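Conserved membrane protein (Chlamydia abortus, PDB 6GZU) is a secreted effector of the CE clan that combines deubiquitinating and acetyltransferase activities and induces fragmentation of the Golgi apparatus. Local coordinates at residues S203-K214 with F234-R245. Sequence-based numbering, arbitrary orientation.
Sequences SCGIWLSLFLDK and FLQEFLETIPQR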
loop_
_atom_site.group_PDB
_atom_site.type_symbol
_atom_site.label_atom_id
_atom_site.label_comp_id
_atom_site.label_asym_id
_atom_site.label_seq_id
_atom_site.Cartn_x
_atom_site.Cartn_y
_atom_site.Cartn_z
ATOM N N SER A 203 -11.844 -9.833 -6.907
ATOM C CA SER A 203 -11.528 -8.494 -7.461
ATOM C C SER A 203 -10.916 -7.477 -6.513
ATOM O O SER A 203 -10.757 -6.302 -6.891
ATOM C CB SER A 203 -12.754 -7.824 -8.041
ATOM O OG SER A 203 -13.763 -7.688 -7.057
ATOM N N CYS A 204 -10.567 -7.882 -5.292
ATOM C CA CYS A 204 -10.002 -6.933 -4.317
ATOM C C CYS A 204 -8.814 -6.160 -4.836
ATOM O O CYS A 204 -8.690 -4.950 -4.503
ATOM C CB CYS A 204 -9.606 -7.679 -3.041
ATOM S SG CYS A 204 -8.650 -9.183 -3.391
ATOM N N GLY A 205 -7.910 -6.824 -5.578
ATOM C CA GLY A 205 -6.703 -6.156 -6.075
ATOM C C GLY A 205 -7.024 -5.074 -7.096
ATOM O O GLY A 205 -6.337 -4.046 -7.169
ATOM N N ILE A 206 -8.075 -5.288 -7.876
ATOM C CA ILE A 206 -8.489 -4.298 -8.872
ATOM C C ILE A 206 -9.132 -3.126 -8.137
ATOM O O ILE A 206 -8.804 -1.957 -8.410
ATOM C CB ILE A 206 -9.485 -4.904 -9.836
ATOM C CG1 ILE A 206 -8.852 -6.129 -10.508
ATOM C CG2 ILE A 206 -9.913 -3.866 -10.867
ATOM C CD1 ILE A 206 -9.827 -6.956 -11.344
ATOM N N TRP A 207 -9.980 -3.416 -7.160
ATOM C CA TRP A 207 -10.618 -2.336 -6.424
ATOM C C TRP A 207 -9.607 -1.407 -5.738
ATOM O O TRP A 207 -9.756 -0.168 -5.771
ATOM C CB TRP A 207 -11.541 -2.910 -5.337
ATOM C CG TRP A 207 -12.889 -3.255 -5.855
ATOM C CD1 TRP A 207 -13.453 -4.512 -5.970
ATOM C CD2 TRP A 207 -13.875 -2.327 -6.270
ATOM N NE1 TRP A 207 -14.706 -4.402 -6.477
ATOM C CE2 TRP A 207 -15.014 -3.076 -6.639
ATOM C CE3 TRP A 207 -13.908 -0.927 -6.376
ATOM C CZ2 TRP A 207 -16.175 -2.478 -7.135
ATOM C CZ3 TRP A 207 -15.064 -0.335 -6.862
ATOM C CH2 TRP A 207 -16.193 -1.107 -7.217
ATOM N N LEU A 208 -8.612 -1.972 -5.054
ATOM C CA LEU A 208 -7.693 -1.114 -4.300
ATOM C C LEU A 208 -6.829 -0.325 -5.291
ATOM O O LEU A 208 -6.442 0.823 -4.983
ATOM C CB LEU A 208 -6.840 -1.931 -3.330
ATOM C CG LEU A 208 -5.777 -2.880 -3.916
ATOM C CD1 LEU A 208 -4.445 -2.111 -4.203
ATOM C CD2 LEU A 208 -5.534 -4.062 -2.977
ATOM N N SER A 209 -6.559 -0.874 -6.485
ATOM C CA SER A 209 -5.784 -0.143 -7.484
ATOM C C SER A 209 -6.581 1.040 -8.038
ATOM O O SER A 209 -6.037 2.153 -8.215
ATOM C CB SER A 209 -5.358 -1.087 -8.614
ATOM O OG SER A 209 -4.498 -2.097 -8.109
ATOM N N LEU A 210 -7.869 0.809 -8.319
ATOM C CA LEU A 210 -8.763 1.897 -8.734
ATOM C C LEU A 210 -8.841 2.955 -7.626
ATOM O O LEU A 210 -8.790 4.166 -7.897
ATOM C CB LEU A 210 -10.173 1.343 -9.035
ATOM C CG LEU A 210 -11.341 2.218 -9.501
ATOM C CD1 LEU A 210 -12.443 1.306 -10.095
ATOM C CD2 LEU A 210 -11.947 3.042 -8.354
ATOM N N PHE A 211 -8.980 2.526 -6.377
ATOM C CA PHE A 211 -9.051 3.496 -5.292
ATOM C C PHE A 211 -7.812 4.386 -5.263
ATOM O O PHE A 211 -7.930 5.624 -5.129
ATOM C CB PHE A 211 -9.273 2.826 -3.936
ATOM C CG PHE A 211 -9.262 3.802 -2.805
ATOM C CD1 PHE A 211 -10.348 4.669 -2.625
ATOM C CD2 PHE A 211 -8.135 3.918 -2.010
ATOM C CE1 PHE A 211 -10.349 5.639 -1.626
ATOM C CE2 PHE A 211 -8.104 4.861 -0.974
ATOM C CZ PHE A 211 -9.230 5.719 -0.782
ATOM N N LEU A 212 -6.641 3.775 -5.319
ATOM C CA LEU A 212 -5.426 4.589 -5.213
ATOM C C LEU A 212 -5.362 5.568 -6.392
ATOM O O LEU A 212 -4.971 6.723 -6.241
ATOM C CB LEU A 212 -4.172 3.722 -5.202
ATOM C CG LEU A 212 -2.867 4.531 -5.052
ATOM C CD1 LEU A 212 -2.836 5.268 -3.703
ATOM C CD2 LEU A 212 -1.719 3.569 -5.146
ATOM N N ASP A 213 -5.711 5.095 -7.586
ATOM C CA ASP A 213 -5.791 5.921 -8.789
ATOM C C ASP A 213 -6.592 7.202 -8.523
ATOM O O ASP A 213 -6.130 8.318 -8.766
ATOM C CB ASP A 213 -6.455 5.087 -9.873
ATOM C CG ASP A 213 -6.059 5.500 -11.230
ATOM O OD1 ASP A 213 -6.290 6.671 -11.588
ATOM O OD2 ASP A 213 -5.530 4.646 -11.965
ATOM N N LYS A 214 -7.787 7.041 -7.972
ATOM C CA LYS A 214 -8.638 8.178 -7.706
ATOM C C LYS A 214 -8.187 8.999 -6.516
ATOM O O LYS A 214 -8.307 10.216 -6.536
ATOM C CB LYS A 214 -10.050 7.660 -7.465
ATOM C CG LYS A 214 -10.570 6.779 -8.579
ATOM C CD LYS A 214 -11.462 7.537 -9.465
ATOM C CE LYS A 214 -12.008 6.597 -10.519
ATOM N NZ LYS A 214 -12.466 7.278 -11.746
ATOM N N PHE A 234 -18.500 -0.477 -13.555
ATOM C CA PHE A 234 -17.541 0.524 -13.057
ATOM C C PHE A 234 -16.112 -0.013 -13.112
ATOM O O PHE A 234 -15.195 0.659 -13.603
ATOM C CB PHE A 234 -17.927 0.906 -11.624
ATOM C CG PHE A 234 -17.094 2.006 -11.020
ATOM C CD1 PHE A 234 -17.264 3.319 -11.420
ATOM C CD2 PHE A 234 -16.210 1.733 -9.993
ATOM C CE1 PHE A 234 -16.513 4.340 -10.828
ATOM C CE2 PHE A 234 -15.464 2.756 -9.389
ATOM C CZ PHE A 234 -15.609 4.054 -9.811
ATOM N N LEU A 235 -15.916 -1.223 -12.598
ATOM C CA LEU A 235 -14.600 -1.867 -12.599
ATOM C C LEU A 235 -14.156 -2.138 -14.016
ATOM O O LEU A 235 -12.991 -1.996 -14.349
ATOM C CB LEU A 235 -14.681 -3.200 -11.850
ATOM C CG LEU A 235 -13.646 -3.664 -10.844
ATOM C CD1 LEU A 235 -13.360 -2.549 -9.801
ATOM C CD2 LEU A 235 -14.200 -4.909 -10.159
ATOM N N GLN A 236 -15.085 -2.590 -14.855
ATOM C CA GLN A 236 -14.738 -2.886 -16.237
ATOM C C GLN A 236 -14.252 -1.643 -16.959
ATOM O O GLN A 236 -13.312 -1.705 -17.752
ATOM C CB GLN A 236 -15.946 -3.430 -16.985
ATOM C CG GLN A 236 -15.625 -3.867 -18.367
ATOM C CD GLN A 236 -15.114 -5.293 -18.386
ATOM O OE1 GLN A 236 -14.020 -5.583 -17.895
ATOM N NE2 GLN A 236 -15.931 -6.206 -18.939
ATOM N N GLU A 237 -14.914 -0.515 -16.703
ATOM C CA GLU A 237 -14.516 0.763 -17.301
ATOM C C GLU A 237 -13.079 1.115 -16.907
ATOM O O GLU A 237 -12.304 1.602 -17.726
ATOM C CB GLU A 237 -15.440 1.879 -16.811
ATOM C CG GLU A 237 -15.224 3.222 -17.502
ATOM C CD GLU A 237 -16.438 4.137 -17.369
ATOM N N PHE A 238 -12.735 0.872 -15.646
ATOM C CA PHE A 238 -11.372 1.101 -15.181
ATOM C C PHE A 238 -10.388 0.185 -15.873
ATOM O O PHE A 238 -9.355 0.651 -16.382
ATOM C CB PHE A 238 -11.316 0.923 -13.649
ATOM C CG PHE A 238 -9.930 0.799 -13.108
ATOM C CD1 PHE A 238 -9.109 1.925 -13.008
ATOM C CD2 PHE A 238 -9.451 -0.431 -12.672
ATOM C CE1 PHE A 238 -7.826 1.838 -12.477
ATOM C CE2 PHE A 238 -8.144 -0.547 -12.152
ATOM C CZ PHE A 238 -7.332 0.609 -12.055
ATOM N N LEU A 239 -10.727 -1.115 -15.977
ATOM C CA LEU A 239 -9.844 -2.041 -16.670
ATOM C C LEU A 239 -9.610 -1.635 -18.114
ATOM O O LEU A 239 -8.500 -1.806 -18.648
ATOM C CB LEU A 239 -10.391 -3.472 -16.592
ATOM C CG LEU A 239 -10.328 -4.073 -15.180
ATOM C CD1 LEU A 239 -11.035 -5.421 -15.188
ATOM C CD2 LEU A 239 -8.879 -4.213 -14.701
ATOM N N GLU A 240 -10.632 -1.067 -18.748
ATOM C CA GLU A 240 -10.523 -0.781 -20.166
ATOM C C GLU A 240 -9.628 0.420 -20.448
ATOM O O GLU A 240 -9.245 0.622 -21.602
ATOM C CB GLU A 240 -11.895 -0.668 -20.848
ATOM C CG GLU A 240 -12.532 -2.040 -21.003
ATOM C CD GLU A 240 -13.987 -2.022 -21.449
ATOM O OE1 GLU A 240 -14.587 -0.932 -21.609
ATOM O OE2 GLU A 240 -14.541 -3.123 -21.641
ATOM N N THR A 241 -9.248 1.174 -19.407
ATOM C CA THR A 241 -8.295 2.289 -19.557
ATOM C C THR A 241 -6.850 1.779 -19.571
ATOM O O THR A 241 -5.936 2.420 -20.115
ATOM C CB THR A 241 -8.416 3.359 -18.432
ATOM O OG1 THR A 241 -7.902 2.847 -17.192
ATOM C CG2 THR A 241 -9.856 3.796 -18.220
ATOM N N ILE A 242 -6.645 0.618 -18.974
ATOM C CA ILE A 242 -5.278 0.166 -18.713
ATOM C C ILE A 242 -4.454 0.031 -20.001
ATOM O O ILE A 242 -3.267 0.418 -20.019
ATOM C CB ILE A 242 -5.244 -1.118 -17.833
ATOM C CG1 ILE A 242 -5.864 -0.828 -16.448
ATOM C CG2 ILE A 242 -3.799 -1.570 -17.634
ATOM C CD1 ILE A 242 -5.200 0.280 -15.711
ATOM N N PRO A 243 -5.042 -0.462 -21.097
ATOM C CA PRO A 243 -4.156 -0.616 -22.277
ATOM C C PRO A 243 -3.690 0.698 -22.895
ATOM O O PRO A 243 -2.703 0.717 -23.650
ATOM C CB PRO A 243 -5.057 -1.398 -23.263
ATOM C CG PRO A 243 -5.977 -2.184 -22.372
ATOM C CD PRO A 243 -6.314 -1.192 -21.283
ATOM N N GLN A 244 -4.377 1.794 -22.587
ATOM C CA GLN A 244 -3.955 3.100 -23.075
ATOM C C GLN A 244 -2.953 3.772 -22.151
ATOM O O GLN A 244 -2.488 4.882 -22.422
ATOM C CB GLN A 244 -5.162 4.015 -23.286
ATOM C CG GLN A 244 -6.149 3.529 -24.374
ATOM C CD GLN A 244 -7.305 2.749 -23.786
ATOM O OE1 GLN A 244 -7.889 3.156 -22.772
ATOM N NE2 GLN A 244 -7.648 1.605 -24.423
ATOM N N ARG A 245 -2.610 3.090 -21.069
ATOM C CA ARG A 245 -1.705 3.625 -20.045
ATOM C C ARG A 245 -0.447 2.763 -19.794
ATOM O O ARG A 245 -0.209 2.313 -18.671
ATOM C CB ARG A 245 -2.473 3.803 -18.719
ATOM C CG ARG A 245 -3.723 4.674 -18.826
ATOM C CD ARG A 245 -4.613 4.509 -17.592
ATOM N NE ARG A 245 -4.003 5.076 -16.414
ATOM C CZ ARG A 245 -4.506 4.939 -15.192
ATOM N NH1 ARG A 245 -3.881 5.481 -14.179
ATOM N NH2 ARG A 245 -5.616 4.219 -14.991
#
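Leu-210 and Phe-238 mark the crossing of helices 204-214 and 234-241, whose axes approach to 10.7 Å at 72°; the CA atoms of these two residues, 7.0 Å apart, are the nearest pair. Phe-238 is a knob in the hole formed by Ile-206, Ser-209, Leu-210 and Asp-213. Its CG, anti to the backbone N (chi1 166°), carries the ring onto the other helix, where Leu-210 CB lies 3.9 Å from the ring centroid, practically on the normal: a CH-pi contact. Ile-206 CG2 approaches the edge of that ring and also meets Leu-235 CG at 3.7 Å. Leu-235 CD1 in turn sits over the six-membered ring of Trp-207, 3.6 Å from its centroid, a second CH-pi contact. Phe-234 lines up its own edge with Trp-207 CZ3, while its CE2 packs against Leu-210 CD1.

Beyond this apolar patch, Arg-245 reaches Asp-213 end-on from the segment following the helix. NH1 and NH2 both donate to Asp-213 OD2, at 2.9 and 3.1 Å, with OD2 in the guanidinium plane; the carboxylate plane is turned 72° from it. His-26 of helix 20-33 also hydrogen-bonds OD2 through NE2 and meets Phe-238 edge-to-face. Two arginine N-H groups on one oxygen, with His-26 as a further hydrogen-bond partner, would favour an ionised Asp-213. The helix that begins with Cys-204, probably the nucleophile of a Cys-His-Asp triad, therefore meets helix 228-241 through apolar side chains and, at Asp-213, the segment after it through a salt bridge.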